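Local structure of scytalidopepsin B (Scytalidium lignicola, 2IFR) at residues Thr163-Thr168 / Val174-Ala179. The protein cleaves peptide bonds in proteins at acid pH as an endopeptidase of the A4 family, the glutamic peptidases. Residues are numbered along the deposited sequence; the frame is centred on the assembly and turned at random.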
loop_
_atom_site.group_PDB
_atom_site.type_symbol
_atom_site.label_atom_id
_atom_site.label_comp_id
_atom_site.label_asym_id
_atom_site.label_seq_id
_atom_site.Cartn_x
_atom_site.Cartn_y
_atom_site.Cartn_z
ATOM N N THR A 163 -3.107 -3.796 11.494
ATOM C CA THR A 163 -3.143 -3.697 12.959
ATOM C C THR A 163 -1.806 -3.159 13.456
ATOM O O THR A 163 -0.771 -3.242 12.719
ATOM C CB THR A 163 -3.436 -5.063 13.606
ATOM O OG1 THR A 163 -2.524 -6.044 13.095
ATOM C CG2 THR A 163 -4.872 -5.509 13.277
ATOM N N ASP A 164 -1.804 -2.611 14.665
ATOM C CA ASP A 164 -0.610 -2.005 15.251
ATOM C C ASP A 164 -0.019 -0.997 14.290
ATOM O O ASP A 164 1.247 -0.984 14.058
ATOM C CB ASP A 164 0.442 -3.067 15.582
ATOM C CG ASP A 164 0.024 -3.945 16.733
ATOM O OD1 ASP A 164 -0.653 -3.419 17.656
ATOM O OD2 ASP A 164 0.369 -5.150 16.725
ATOM N N CYS A 165 -0.878 -0.166 13.699
ATOM C CA CYS A 165 -0.410 0.861 12.777
ATOM C C CYS A 165 0.467 1.808 13.572
ATOM O O CYS A 165 0.157 2.118 14.777
ATOM C CB CYS A 165 -1.581 1.640 12.170
ATOM S SG CYS A 165 -2.599 0.593 11.091
ATOM N N SER A 166 1.542 2.277 12.951
ATOM C CA SER A 166 2.450 3.182 13.638
ATOM C C SER A 166 3.004 4.163 12.639
ATOM O O SER A 166 3.474 3.761 11.534
ATOM C CB SER A 166 3.587 2.387 14.310
ATOM O OG SER A 166 4.610 3.254 14.748
ATOM N N VAL A 167 2.908 5.446 12.965
ATOM C CA VAL A 167 3.432 6.505 12.107
ATOM C C VAL A 167 4.222 7.400 13.047
ATOM O O VAL A 167 3.778 7.626 14.223
ATOM C CB VAL A 167 2.297 7.380 11.447
ATOM C CG1 VAL A 167 2.916 8.526 10.651
ATOM C CG2 VAL A 167 1.437 6.532 10.513
ATOM N N THR A 168 5.386 7.873 12.604
ATOM C CA THR A 168 6.189 8.795 13.426
ATOM C C THR A 168 6.566 9.980 12.571
ATOM O O THR A 168 6.709 9.866 11.303
ATOM C CB THR A 168 7.500 8.143 14.022
ATOM O OG1 THR A 168 8.324 7.617 12.973
ATOM C CG2 THR A 168 7.147 7.035 14.988
ATOM N N VAL A 174 2.573 9.604 15.667
ATOM C CA VAL A 174 1.377 10.359 15.265
ATOM C C VAL A 174 0.157 9.444 15.317
ATOM O O VAL A 174 0.210 8.259 14.854
ATOM C CB VAL A 174 1.532 10.904 13.830
ATOM C CG1 VAL A 174 0.298 11.712 13.429
ATOM C CG2 VAL A 174 2.789 11.759 13.737
ATOM N N SER A 175 -0.935 9.953 15.868
ATOM C CA SER A 175 -2.189 9.196 15.998
ATOM C C SER A 175 -2.932 9.130 14.669
ATOM O O SER A 175 -2.757 10.040 13.796
ATOM C CB SER A 175 -3.070 9.884 17.036
ATOM O OG SER A 175 -4.440 9.625 16.822
ATOM N N LEU A 176 -3.742 8.089 14.491
ATOM C CA LEU A 176 -4.566 7.915 13.266
ATOM C C LEU A 176 -5.888 8.704 13.403
ATOM O O LEU A 176 -6.727 8.758 12.452
ATOM C CB LEU A 176 -4.884 6.430 13.063
ATOM C CG LEU A 176 -4.120 5.624 11.999
ATOM C CD1 LEU A 176 -2.660 6.039 11.956
ATOM C CD2 LEU A 176 -4.262 4.137 12.310
ATOM N N ASP A 177 -6.082 9.305 14.572
ATOM C CA ASP A 177 -7.295 10.110 14.909
ATOM C C ASP A 177 -7.798 10.998 13.794
ATOM O O ASP A 177 -9.008 10.943 13.416
ATOM C CB ASP A 177 -7.015 11.025 16.108
ATOM C CG ASP A 177 -6.938 10.273 17.419
ATOM O OD1 ASP A 177 -6.633 10.922 18.453
ATOM O OD2 ASP A 177 -7.176 9.040 17.417
ATOM N N ASP A 178 -6.916 11.827 13.260
ATOM C CA ASP A 178 -7.316 12.764 12.218
ATOM C C ASP A 178 -7.052 12.353 10.780
ATOM O O ASP A 178 -7.067 13.235 9.877
ATOM C CB ASP A 178 -6.668 14.128 12.481
ATOM C CG ASP A 178 -7.411 15.266 11.794
ATOM O OD1 ASP A 178 -8.655 15.331 11.945
ATOM O OD2 ASP A 178 -6.761 16.088 11.102
ATOM N N ALA A 179 -6.812 11.069 10.516
ATOM C CA ALA A 179 -6.564 10.634 9.111
ATOM C C ALA A 179 -7.793 10.819 8.217
ATOM O O ALA A 179 -8.967 10.669 8.696
ATOM C CB ALA A 179 -6.132 9.158 9.080
HETATM O O HOH W 1 1.416 6.124 15.316
#
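Leu-176 reaches back to strand 155-169 and sets its CD2 methyl against Cys-165, 3.7 Å from CB. The SG lies a little farther from the same methyl, turned beside the backbone N of Cys-165 (chi1 -67°). The other leucine methyl, CD1, faces CG2 of Val-167 more loosely, at 4.4 Å. The CD2 contact is the tight part, and Cys-165, Val-167 and Leu-176 are all buried. Phe-133 touches all three side chains, Leu-11 packs on Val-167 and Leu-176, and Val-201 on Cys-165 and Leu-176. Val-167 and Val-174 meet at the other end, where CG1 of Val-167 is 4.2 Å from CB of Val-174.

Toward partly exposed Val-174 the contact is more open. One direct bond crosses it: Val-174 N donates to Val-167 O, 2.7 Å long and nearly straight at the hydrogen (168°), though the donor sits above the carbonyl plane. Next to it a water lies between the backbones. It accepts from Val-167 N and donates to Val-174 O, a leg so short that its exact length is doubtful. The backbones then diverge, and a type I turn from Leu-176 to Ala-179 leads toward strand 180-186. Apolar packing and burial, more than polar pairing, thus place Leu-176 here.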